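Alr4995 protein (Nostoc sp., PDB 6LRF) acts as a bifunctional arginine dihydrolase and ornithine cyclodeaminase, probably turning arginine into ornithine and ornithine into proline. Local coordinates at residues Tyr45-Leu48 against Lys49-Ile53; Ala261-Cys264 against Leu265-Arg268; Gly541-Met544 against Lys545-Val548; Gln610-Leu613 against Ile614-Gln617; His638-Gly641 against Val642-Thr646. All blocks are in the same frame, centred on the assembly; numbering follows the deposited sequence.

Contact 1: residues Tyr45-Leu48 against Lys49-Ile53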
loop_
_atom_site.group_PDB
_atom_site.type_symbol
_atom_site.label_atom_id
_atom_site.label_comp_id
_atom_site.label_asym_id
_atom_site.label_seq_id
_atom_site.Cartn_x
_atom_site.Cartn_y
_atom_site.Cartn_z
ATOM N N TYR B 45 -26.972 -24.976 45.657
ATOM C CA TYR B 45 -27.025 -25.299 47.068
ATOM C C TYR B 45 -27.597 -26.697 47.299
ATOM O O TYR B 45 -26.978 -27.531 47.972
ATOM C CB TYR B 45 -27.855 -24.238 47.786
ATOM C CG TYR B 45 -27.962 -24.428 49.274
ATOM C CD1 TYR B 45 -26.825 -24.563 50.059
ATOM C CD2 TYR B 45 -29.203 -24.454 49.900
ATOM C CE1 TYR B 45 -26.921 -24.729 51.425
ATOM C CE2 TYR B 45 -29.308 -24.621 51.263
ATOM C CZ TYR B 45 -28.168 -24.759 52.024
ATOM O OH TYR B 45 -28.276 -24.924 53.388
ATOM N N GLN B 46 -28.763 -26.958 46.714
ATOM C CA GLN B 46 -29.435 -28.245 46.889
ATOM C C GLN B 46 -28.594 -29.405 46.346
ATOM O O GLN B 46 -28.440 -30.427 47.018
ATOM C CB GLN B 46 -30.817 -28.242 46.214
ATOM C CG GLN B 46 -31.855 -27.291 46.827
ATOM C CD GLN B 46 -32.140 -27.566 48.293
ATOM O OE1 GLN B 46 -32.124 -28.717 48.739
ATOM N NE2 GLN B 46 -32.433 -26.505 49.049
ATOM N N ILE B 47 -28.050 -29.239 45.138
ATOM C CA ILE B 47 -27.225 -30.278 44.523
ATOM C C ILE B 47 -25.988 -30.580 45.364
ATOM O O ILE B 47 -25.654 -31.746 45.610
ATOM C CB ILE B 47 -26.771 -29.891 43.107
ATOM C CG1 ILE B 47 -27.964 -29.836 42.154
ATOM C CG2 ILE B 47 -25.765 -30.895 42.590
ATOM C CD1 ILE B 47 -27.635 -29.232 40.799
ATOM N N LEU B 48 -25.320 -29.522 45.813
ATOM C CA LEU B 48 -24.083 -29.672 46.564
ATOM C C LEU B 48 -24.343 -30.301 47.927
ATOM O O LEU B 48 -23.563 -31.142 48.387
ATOM C CB LEU B 48 -23.377 -28.316 46.722
ATOM C CG LEU B 48 -21.917 -28.358 47.188
ATOM C CD1 LEU B 48 -21.102 -29.291 46.310
ATOM C CD2 LEU B 48 -21.302 -26.966 47.189
ATOM N N LYS B 49 -25.442 -29.892 48.563
ATOM C CA LYS B 49 -25.846 -30.416 49.871
ATOM C C LYS B 49 -26.070 -31.930 49.839
ATOM O O LYS B 49 -26.022 -32.598 50.877
ATOM C CB LYS B 49 -27.117 -29.709 50.355
ATOM C CG LYS B 49 -26.893 -28.774 51.528
ATOM C CD LYS B 49 -26.186 -29.518 52.673
ATOM C CE LYS B 49 -25.886 -28.618 53.885
ATOM N NZ LYS B 49 -25.189 -29.345 55.007
ATOM N N GLU B 50 -26.298 -32.458 48.635
ATOM C CA GLU B 50 -26.521 -33.885 48.420
ATOM C C GLU B 50 -25.217 -34.680 48.286
ATOM O O GLU B 50 -25.234 -35.910 48.312
ATOM C CB GLU B 50 -27.389 -34.105 47.171
ATOM C CG GLU B 50 -28.840 -33.606 47.302
ATOM C CD GLU B 50 -29.682 -33.825 46.033
ATOM O OE1 GLU B 50 -29.299 -33.323 44.953
ATOM O OE2 GLU B 50 -30.739 -34.487 46.114
ATOM N N HIS B 51 -24.090 -33.989 48.142
ATOM C CA HIS B 51 -22.804 -34.681 48.037
ATOM C C HIS B 51 -21.792 -34.198 49.069
ATOM O O HIS B 51 -20.672 -34.704 49.131
ATOM C CB HIS B 51 -22.220 -34.520 46.633
ATOM C CG HIS B 51 -23.096 -35.063 45.549
ATOM N ND1 HIS B 51 -24.067 -34.307 44.926
ATOM C CD2 HIS B 51 -23.152 -36.290 44.979
ATOM C CE1 HIS B 51 -24.681 -35.043 44.017
ATOM N NE2 HIS B 51 -24.147 -36.252 44.032
ATOM N N ALA B 52 -22.191 -33.229 49.884
ATOM C CA ALA B 52 -21.279 -32.641 50.851
ATOM C C ALA B 52 -21.999 -31.781 51.888
ATOM O O ALA B 52 -23.196 -31.517 51.776
ATOM C CB ALA B 52 -20.209 -31.810 50.120
ATOM N N ILE B 53 -21.238 -31.337 52.886
ATOM C CA ILE B 53 -21.718 -30.436 53.925
ATOM C C ILE B 53 -21.561 -28.994 53.463
ATOM O O ILE B 53 -20.523 -28.638 52.898
ATOM C CB ILE B 53 -20.930 -30.638 55.249
ATOM C CG1 ILE B 53 -20.988 -32.101 55.705
ATOM C CG2 ILE B 53 -21.424 -29.691 56.339
ATOM C CD1 ILE B 53 -19.985 -32.436 56.838
#
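With chi1 at -60°, the ring of His51 swings back beside its own backbone N, which carries ND1 to the carbonyl oxygen of Ile47, four residues earlier. At the other end of this turn Tyr45 has CG anti to its backbone nitrogen (chi1 -178°), and its ring runs alongside the side chain of Lys49, both pointing the same way; CG of Lys49 lies over one ring face, 4.0 Å from Tyr45 CE1. The His51 bond is 3.1 Å from ND1 to Ile47 O, and the oxygen sits at the edge of the imidazole, close to its plane. Ile47 O also accepts from Glu50 N at 3.2 Å. The two donors come from opposite faces of the carbonyl plane, so this oxygen is gripped twice as the helix runs out. Lys49 N to Tyr45 O, 2.9 Å, is a regular i to i+4 bond, whereas His51 N to Leu48 O, also 2.9 Å, spans only three residues and marks the tightening of the last turn. The imidazole thus serves as a side-chain donor at the C-terminal end of helix 34-49, just before the chain turns into strand 53-56. Trp41 stacks on the Tyr45 ring, which also leans on Val54 and Leu56 of that strand. Leu48 packs inward on Phe7 and Met9 of strand 6-9 and on Ile228 of strand 226-229.

Contact 2: residues Ala261-Cys264 against Leu265-Arg268; sequences AAKC and LTLR
This is a tight, buried backbone turn that delivers the chain into strand 267-268, within the part of the protein related to dimethylarginine dimethylhydrolases. Residues Ala262-Cys264 have helical backbone angles but lack a helix's regular bonds. The bonds confirm a single helical turn: Leu265 N donates to Ala262 O at 3.0 Å, with a weak second bond to Ala261 O, and Thr266 N donates to Lys263 O at 3.2 Å with an N-H...O angle of 157°. In both i to i+3 bonds, Leu265 N to Ala262 O and Thr266 N to Lys263 O, the donor stands well above the carbonyl plane. Leu265 folds its side chain back along the turn; its chi1 of -73° leaves CG beside the backbone N, and CG lies 3.3 Å from Ala261 O. Thr266 comes at the turn from its other end. Its methyl CG2 rests 3.5 Å from Ala262 O, while OG1 is 3.2 Å from Lys263 O, close enough to interact, although where its proton goes is not settled. From Thr266 onward the backbone is extended, which leads the chain into strand 267-268. Asn219 OD1 accepts from Cys264 N and helps to anchor the turn. Ala262 and Thr266 both lie on Val221 of strand 221-223, Leu265 reaches Phe255 of helix 253-256, and Leu267 pairs through its backbone with Leu8 of the antiparallel strand 6-9.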
loop_
_atom_site.group_PDB
_atom_site.type_symbol
_atom_site.label_atom_id
_atom_site.label_comp_id
_atom_site.label_asym_id
_atom_site.label_seq_id
_atom_site.Cartn_x
_atom_site.Cartn_y
_atom_site.Cartn_z
ATOM N N ALA B 261 -19.637 -18.042 38.536
ATOM C CA ALA B 261 -20.553 -19.176 38.397
ATOM C C ALA B 261 -20.390 -20.149 39.565
ATOM O O ALA B 261 -20.196 -19.727 40.709
ATOM C CB ALA B 261 -20.338 -19.897 37.063
ATOM N N ALA B 262 -20.461 -21.444 39.274
ATOM C CA ALA B 262 -20.527 -22.462 40.326
ATOM C C ALA B 262 -19.338 -22.389 41.291
ATOM O O ALA B 262 -19.524 -22.177 42.485
ATOM C CB ALA B 262 -20.626 -23.845 39.711
ATOM N N LYS B 263 -18.125 -22.547 40.770
ATOM C CA LYS B 263 -16.936 -22.554 41.613
ATOM C C LYS B 263 -16.797 -21.241 42.406
ATOM O O LYS B 263 -16.358 -21.259 43.557
ATOM C CB LYS B 263 -15.688 -22.808 40.751
ATOM C CG LYS B 263 -14.348 -22.843 41.492
ATOM C CD LYS B 263 -14.159 -24.122 42.306
ATOM C CE LYS B 263 -12.680 -24.509 42.398
ATOM N NZ LYS B 263 -12.268 -25.381 41.264
ATOM N N CYS B 264 -17.184 -20.113 41.801
ATOM C CA CYS B 264 -17.082 -18.806 42.456
ATOM C C CYS B 264 -17.990 -18.714 43.670
ATOM O O CYS B 264 -17.685 -18.008 44.629
ATOM C CB CYS B 264 -17.435 -17.671 41.486
ATOM S SG CYS B 264 -16.119 -17.205 40.339
ATOM N N LEU B 265 -19.114 -19.428 43.610
ATOM C CA LEU B 265 -20.137 -19.372 44.648
ATOM C C LEU B 265 -19.825 -20.288 45.845
ATOM O O LEU B 265 -20.571 -20.309 46.825
ATOM C CB LEU B 265 -21.498 -19.736 44.039
ATOM C CG LEU B 265 -22.086 -18.636 43.142
ATOM C CD1 LEU B 265 -23.296 -19.143 42.348
ATOM C CD2 LEU B 265 -22.444 -17.408 43.973
ATOM N N THR B 266 -18.712 -21.018 45.756
ATOM C CA THR B 266 -18.327 -22.013 46.753
ATOM C C THR B 266 -16.873 -21.847 47.202
ATOM O O THR B 266 -16.023 -21.372 46.448
ATOM C CB THR B 266 -18.477 -23.476 46.221
ATOM O OG1 THR B 266 -17.446 -23.754 45.256
ATOM C CG2 THR B 266 -19.850 -23.718 45.594
ATOM N N LEU B 267 -16.589 -22.270 48.427
ATOM C CA LEU B 267 -15.220 -22.383 48.901
ATOM C C LEU B 267 -15.075 -23.709 49.644
ATOM O O LEU B 267 -15.798 -23.966 50.610
ATOM C CB LEU B 267 -14.865 -21.202 49.799
ATOM C CG LEU B 267 -13.480 -21.207 50.439
ATOM C CD1 LEU B 267 -12.382 -21.143 49.388
ATOM C CD2 LEU B 267 -13.362 -20.057 51.407
ATOM N N ARG B 268 -14.174 -24.568 49.183
ATOM C CA ARG B 268 -13.914 -25.817 49.887
ATOM C C ARG B 268 -13.073 -25.545 51.137
ATOM O O ARG B 268 -11.933 -25.092 51.040
ATOM C CB ARG B 268 -13.213 -26.817 48.969
ATOM C CG ARG B 268 -12.782 -28.102 49.657
ATOM C CD ARG B 268 -12.625 -29.248 48.664
ATOM N NE ARG B 268 -12.123 -30.459 49.319
ATOM C CZ ARG B 268 -12.256 -31.683 48.818
ATOM N NH1 ARG B 268 -12.881 -31.856 47.661
ATOM N NH2 ARG B 268 -11.781 -32.732 49.477
#

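Contact 3: residues Gly541-Met544 against Lys545-Val548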
loop_
_atom_site.group_PDB
_atom_site.type_symbol
_atom_site.label_atom_id
_atom_site.label_comp_id
_atom_site.label_asym_id
_atom_site.label_seq_id
_atom_site.Cartn_x
_atom_site.Cartn_y
_atom_site.Cartn_z
ATOM N N GLY B 541 9.585 -11.084 16.752
ATOM C CA GLY B 541 8.984 -9.954 16.062
ATOM C C GLY B 541 7.463 -9.910 16.036
ATOM O O GLY B 541 6.877 -8.866 15.769
ATOM N N VAL B 542 6.808 -11.038 16.298
ATOM C CA VAL B 542 5.349 -11.078 16.230
ATOM C C VAL B 542 4.737 -11.772 17.450
ATOM O O VAL B 542 5.221 -12.814 17.901
ATOM C CB VAL B 542 4.868 -11.781 14.921
ATOM C CG1 VAL B 542 3.357 -11.968 14.915
ATOM C CG2 VAL B 542 5.303 -10.970 13.695
ATOM N N ASP B 543 3.693 -11.160 18.008
ATOM C CA ASP B 543 2.816 -11.857 18.945
ATOM C C ASP B 543 1.748 -12.586 18.130
ATOM O O ASP B 543 0.745 -11.978 17.763
ATOM C CB ASP B 543 2.173 -10.876 19.934
ATOM C CG ASP B 543 1.396 -11.579 21.051
ATOM O OD1 ASP B 543 1.103 -12.790 20.922
ATOM O OD2 ASP B 543 1.079 -10.910 22.063
HETATM N N MSE B 544 1.968 -13.872 17.844
HETATM C CA MSE B 544 1.054 -14.618 16.980
HETATM C C MSE B 544 -0.384 -14.508 17.513
HETATM O O MSE B 544 -1.278 -14.073 16.790
HETATM C CB MSE B 544 1.472 -16.090 16.851
HETATM C CG MSE B 544 0.856 -16.789 15.640
HETATM SE SE MSE B 544 0.535 -18.716 15.833
HETATM C CE MSE B 544 -0.653 -18.699 17.377
ATOM N N LYS B 545 -0.569 -14.841 18.794
ATOM C CA LYS B 545 -1.874 -14.838 19.468
ATOM C C LYS B 545 -2.690 -13.539 19.295
ATOM O O LYS B 545 -3.912 -13.592 19.114
ATOM C CB LYS B 545 -1.677 -15.122 20.972
ATOM C CG LYS B 545 -0.382 -15.873 21.323
ATOM C CD LYS B 545 0.114 -15.525 22.745
ATOM C CE LYS B 545 1.527 -16.071 23.020
ATOM N NZ LYS B 545 2.612 -15.290 22.337
ATOM N N ARG B 546 -2.022 -12.387 19.355
ATOM C CA ARG B 546 -2.702 -11.094 19.265
ATOM C C ARG B 546 -2.524 -10.403 17.900
ATOM O O ARG B 546 -3.007 -9.279 17.687
ATOM C CB ARG B 546 -2.216 -10.169 20.383
ATOM C CG ARG B 546 -2.149 -10.831 21.748
ATOM C CD ARG B 546 -1.874 -9.821 22.855
ATOM N NE ARG B 546 -0.903 -8.806 22.443
ATOM C CZ ARG B 546 -1.092 -7.494 22.581
ATOM N NH1 ARG B 546 -0.159 -6.635 22.180
ATOM N NH2 ARG B 546 -2.215 -7.038 23.125
ATOM N N GLY B 547 -1.836 -11.079 16.979
ATOM C CA GLY B 547 -1.712 -10.605 15.610
ATOM C C GLY B 547 -1.083 -9.234 15.453
ATOM O O GLY B 547 -1.450 -8.495 14.546
ATOM N N VAL B 548 -0.135 -8.896 16.328
ATOM C CA VAL B 548 0.567 -7.613 16.253
ATOM C C VAL B 548 2.094 -7.750 16.419
ATOM O O VAL B 548 2.590 -8.736 16.971
ATOM C CB VAL B 548 0.047 -6.625 17.325
ATOM C CG1 VAL B 548 -1.386 -6.191 17.011
ATOM C CG2 VAL B 548 0.153 -7.250 18.733
#
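Asp543 meets Lys545 and Arg546 with a separate carboxylate oxygen for each. Its OD2 accepts from Arg546 NE at 2.9 Å in a salt bridge, and OD1 forms another with Lys545 NZ at 3.2 Å. NE stands 45° out of the carboxylate plane on one face and NZ 52° out on the other. Seen from the arginine, OD2 lies at the guanidinium edge, near its plane, and the carboxylate and guanidinium planes are turned 40° apart. The aliphatic part of Arg546 takes part too, with CG 3.2 Å from Asp543 OD2. The lysine side chain passes across the aspartate at about a right angle, and its last torsion bends NZ back toward OD1. Gathering two cations around one carboxylate would be expected to favour its charged form. In the next shell, the backbone fixes where these side chains start. Asp543 N donates to Val548 O at 2.9 Å, almost in line with that carbonyl, while Asp543 O receives weak bonds from Arg546 N and, at 2.8 Å, from Gly547 N. Farther out, Gly537 O takes a weak bond from Lys545 NZ, and Met544 and Val548 pack on Arg468 and Arg469 of a second subunit. The geometry is that of a two-stranded antiparallel hairpin, strands 542-543 and 548-549, joined by a type I turn from Met544 to Gly547 with a G1 bulge, in which Gly547 takes the positive phi position.

Contact 4: residues Gln610-Leu613 against Ile614-Gln617; sequences QMDL and IKAQ
Leu613, Asp612 and Lys615 carry this contact, at the place where the loop enters helix 613-624. Asp612 holds CG anti to its backbone N (chi1 174°), which sets OD1 above the first turn. There it accepts from Lys615 N at 3.3 Å in a nearly straight bond, N-H...O angle 167°, and from Ile614 N at 3.0 Å in a weak one. The Lys615 N-H comes from well above the carboxylate plane. Asp612 is therefore the N-cap, its side chain meeting amide groups that have no earlier carbonyl of the helix to pair with; a negative charge here should be favoured by the helix end. Lys615 returns the contact with its aliphatic chain, extended across Asp612 at about a right angle: CE is 3.4 Å from Asp612 OD2, but NZ stays 4.1 Å away, beyond a salt bridge. Gln610 OE1 accepts from Asp612 N and so helps to position the cap, while its NE2 bonds to Glu619. Leu613 faces the other way, touching Ala616 with CD2 4.1 Å from Ala616 CB, and lies against Gly598 of a third subunit. Leu613 O accepts from Gln617 N at 3.0 Å, and the Gln617 side chain hydrogen-bonds to Arg425 of that same neighbouring subunit.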
loop_
_atom_site.group_PDB
_atom_site.type_symbol
_atom_site.label_atom_id
_atom_site.label_comp_id
_atom_site.label_asym_id
_atom_site.label_seq_id
_atom_site.Cartn_x
_atom_site.Cartn_y
_atom_site.Cartn_z
ATOM N N GLN B 610 21.380 -24.977 3.894
ATOM C CA GLN B 610 22.384 -25.101 2.848
ATOM C C GLN B 610 22.953 -23.715 2.462
ATOM O O GLN B 610 22.297 -22.924 1.778
ATOM C CB GLN B 610 21.768 -25.819 1.637
ATOM C CG GLN B 610 22.718 -26.000 0.448
ATOM C CD GLN B 610 23.966 -26.782 0.810
ATOM O OE1 GLN B 610 24.982 -26.202 1.232
ATOM N NE2 GLN B 610 23.897 -28.111 0.663
HETATM N N MSE B 611 24.166 -23.425 2.922
HETATM C CA MSE B 611 24.805 -22.132 2.689
HETATM C C MSE B 611 25.606 -22.105 1.385
HETATM O O MSE B 611 26.123 -21.062 0.998
HETATM C CB MSE B 611 25.726 -21.771 3.869
HETATM C CG MSE B 611 25.007 -21.671 5.231
HETATM SE SE MSE B 611 23.600 -20.313 5.292
HETATM C CE MSE B 611 24.630 -18.711 5.696
ATOM N N ASP B 612 25.748 -23.256 0.733
ATOM C CA ASP B 612 26.344 -23.293 -0.604
ATOM C C ASP B 612 25.205 -23.169 -1.593
ATOM O O ASP B 612 24.471 -24.125 -1.836
ATOM C CB ASP B 612 27.145 -24.582 -0.824
ATOM C CG ASP B 612 27.683 -24.737 -2.278
ATOM O OD1 ASP B 612 27.199 -24.071 -3.226
ATOM O OD2 ASP B 612 28.589 -25.569 -2.478
ATOM N N LEU B 613 25.066 -21.997 -2.197
ATOM C CA LEU B 613 23.878 -21.766 -3.006
ATOM C C LEU B 613 23.863 -22.458 -4.373
ATOM O O LEU B 613 22.802 -22.577 -4.978
ATOM C CB LEU B 613 23.660 -20.271 -3.177
ATOM C CG LEU B 613 23.165 -19.604 -1.892
ATOM C CD1 LEU B 613 23.253 -18.132 -2.122
ATOM C CD2 LEU B 613 21.711 -20.020 -1.546
ATOM N N ILE B 614 25.009 -22.916 -4.865
ATOM C CA ILE B 614 25.000 -23.751 -6.071
ATOM C C ILE B 614 24.329 -25.095 -5.732
ATOM O O ILE B 614 23.469 -25.602 -6.471
ATOM C CB ILE B 614 26.425 -23.988 -6.623
ATOM C CG1 ILE B 614 27.085 -22.652 -7.039
ATOM C CG2 ILE B 614 26.388 -25.020 -7.764
ATOM C CD1 ILE B 614 26.362 -21.876 -8.123
ATOM N N LYS B 615 24.705 -25.669 -4.596
ATOM C CA LYS B 615 24.071 -26.908 -4.162
ATOM C C LYS B 615 22.612 -26.693 -3.801
ATOM O O LYS B 615 21.766 -27.566 -4.053
ATOM C CB LYS B 615 24.819 -27.498 -2.977
ATOM C CG LYS B 615 26.193 -28.000 -3.348
ATOM C CD LYS B 615 26.925 -28.485 -2.117
ATOM C CE LYS B 615 28.313 -28.978 -2.460
ATOM N NZ LYS B 615 28.988 -29.431 -1.219
ATOM N N ALA B 616 22.297 -25.535 -3.222
ATOM C CA ALA B 616 20.902 -25.260 -2.882
ATOM C C ALA B 616 20.036 -25.209 -4.132
ATOM O O ALA B 616 18.926 -25.733 -4.142
ATOM C CB ALA B 616 20.765 -23.942 -2.082
ATOM N N GLN B 617 20.528 -24.578 -5.190
ATOM C CA GLN B 617 19.727 -24.489 -6.409
ATOM C C GLN B 617 19.538 -25.875 -7.020
ATOM O O GLN B 617 18.478 -26.200 -7.554
ATOM C CB GLN B 617 20.372 -23.536 -7.421
ATOM C CG GLN B 617 20.122 -22.070 -7.097
ATOM C CD GLN B 617 20.761 -21.113 -8.107
ATOM O OE1 GLN B 617 21.579 -21.518 -8.943
ATOM N NE2 GLN B 617 20.381 -19.838 -8.034
#

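Contact 5: residues His638-Gly641 against Val642-Thr646; sequences HSIG and VGNMT
Val642 opens the second half of this helical stretch by donating its N-H to His638 O, 2.9 Å away and nearly straight at 169°. Its methyl CG2, turned beside its own backbone N, presses on the same oxygen at 3.2 Å. Gly643 follows with a bond from its N to Ser639 O at 2.8 Å, bringing backbone alone to this part of the turn. Asn644 N then donates to Ile640 O at 2.8 Å. With chi1 at -57°, the amide group of Asn644 doubles back alongside Ile640, the two side chains pointing the same way, and its CG comes within 3.2 Å of Ile640 O without forming a further bond to it. The selenomethionine Met645 gives the longest of the four i to i+4 bonds, N to Gly641 O at 3.2 Å, and lays its CG 3.3 Å from that same oxygen. Thr646, no longer helical, turns its hydroxyl back to Val642 O at 2.7 Å, tying the exit of the helix to its last turn. Helix 637-645 belongs to a beta-alpha-beta unit between strands 629-633 and 651-656. Val642 lies on Ile630 and on Tyr620 of helix 613-624, Ile640 on Lys664 of helix 659-665, and Asn644 on Met404 of a third subunit.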
loop_
_atom_site.group_PDB
_atom_site.type_symbol
_atom_site.label_atom_id
_atom_site.label_comp_id
_atom_site.label_asym_id
_atom_site.label_seq_id
_atom_site.Cartn_x
_atom_site.Cartn_y
_atom_site.Cartn_z
ATOM N N HIS B 638 12.330 -17.085 -2.490
ATOM C CA HIS B 638 12.321 -18.508 -2.783
ATOM C C HIS B 638 11.291 -18.816 -3.850
ATOM O O HIS B 638 11.499 -19.699 -4.680
ATOM C CB HIS B 638 12.062 -19.314 -1.513
ATOM C CG HIS B 638 13.091 -19.076 -0.460
ATOM N ND1 HIS B 638 14.236 -19.836 -0.356
ATOM C CD2 HIS B 638 13.186 -18.119 0.492
ATOM C CE1 HIS B 638 14.981 -19.373 0.633
ATOM N NE2 HIS B 638 14.364 -18.330 1.164
ATOM N N SER B 639 10.195 -18.069 -3.847
ATOM C CA SER B 639 9.145 -18.284 -4.826
ATOM C C SER B 639 9.624 -17.908 -6.236
ATOM O O SER B 639 9.274 -18.576 -7.220
ATOM C CB SER B 639 7.894 -17.491 -4.446
ATOM O OG SER B 639 7.328 -18.014 -3.259
ATOM N N ILE B 640 10.427 -16.850 -6.332
ATOM C CA ILE B 640 10.938 -16.408 -7.632
ATOM C C ILE B 640 11.930 -17.423 -8.159
ATOM O O ILE B 640 11.895 -17.785 -9.338
ATOM C CB ILE B 640 11.609 -15.018 -7.556
ATOM C CG1 ILE B 640 10.567 -13.948 -7.233
ATOM C CG2 ILE B 640 12.302 -14.671 -8.881
ATOM C CD1 ILE B 640 11.176 -12.560 -6.985
ATOM N N GLY B 641 12.803 -17.892 -7.273
ATOM C CA GLY B 641 13.796 -18.896 -7.627
ATOM C C GLY B 641 13.154 -20.187 -8.104
ATOM O O GLY B 641 13.536 -20.749 -9.138
ATOM N N VAL B 642 12.172 -20.655 -7.346
ATOM C CA VAL B 642 11.355 -21.781 -7.757
ATOM C C VAL B 642 10.669 -21.502 -9.102
ATOM O O VAL B 642 10.636 -22.355 -9.981
ATOM C CB VAL B 642 10.299 -22.101 -6.691
ATOM C CG1 VAL B 642 9.230 -22.998 -7.249
ATOM C CG2 VAL B 642 10.958 -22.747 -5.478
ATOM N N GLY B 643 10.112 -20.314 -9.255
ATOM C CA GLY B 643 9.460 -19.955 -10.498
ATOM C C GLY B 643 10.398 -20.079 -11.686
ATOM O O GLY B 643 10.035 -20.699 -12.695
ATOM N N ASN B 644 11.600 -19.495 -11.568
ATOM C CA ASN B 644 12.621 -19.585 -12.626
ATOM C C ASN B 644 12.894 -21.030 -12.990
ATOM O O ASN B 644 13.150 -21.353 -14.141
ATOM C CB ASN B 644 13.967 -18.960 -12.212
ATOM C CG ASN B 644 13.857 -17.511 -11.793
ATOM O OD1 ASN B 644 12.960 -16.783 -12.221
ATOM N ND2 ASN B 644 14.778 -17.086 -10.921
HETATM N N MSE B 645 12.861 -21.900 -11.993
HETATM C CA MSE B 645 13.244 -23.283 -12.221
HETATM C C MSE B 645 12.130 -24.152 -12.775
HETATM O O MSE B 645 12.383 -25.304 -13.113
HETATM C CB MSE B 645 13.748 -23.922 -10.931
HETATM C CG MSE B 645 15.039 -23.350 -10.403
HETATM SE SE MSE B 645 15.411 -24.217 -8.703
HETATM C CE MSE B 645 16.361 -22.771 -7.800
ATOM N N THR B 646 10.910 -23.622 -12.850
ATOM C CA THR B 646 9.738 -24.460 -13.122
ATOM C C THR B 646 9.171 -24.326 -14.541
ATOM O O THR B 646 8.848 -23.223 -14.972
ATOM C CB THR B 646 8.602 -24.125 -12.137
ATOM O OG1 THR B 646 9.055 -24.341 -10.789
ATOM C CG2 THR B 646 7.374 -24.991 -12.426
#

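All five contacts are local and follow one another in series along the chain, with none nesting or crossing. Contact 1 ends helix 34-49, and contact 2, much later in sequence, leads into strand 267-268; they meet where Leu48 CD2 lies 3.9 Å from Thr266 CG2, joining two approaches to the small sheet that holds strand 6-9. Contact 3 closes a hairpin in the Rossmann-fold part, its centre about 45 Å from that of contact 1. Contacts 4 and 5 shape the start of helix 613-624 and the end of helix 637-645. Their centres are about 14 Å apart, Gln617 O touches Met645 SE, and both face the third subunit.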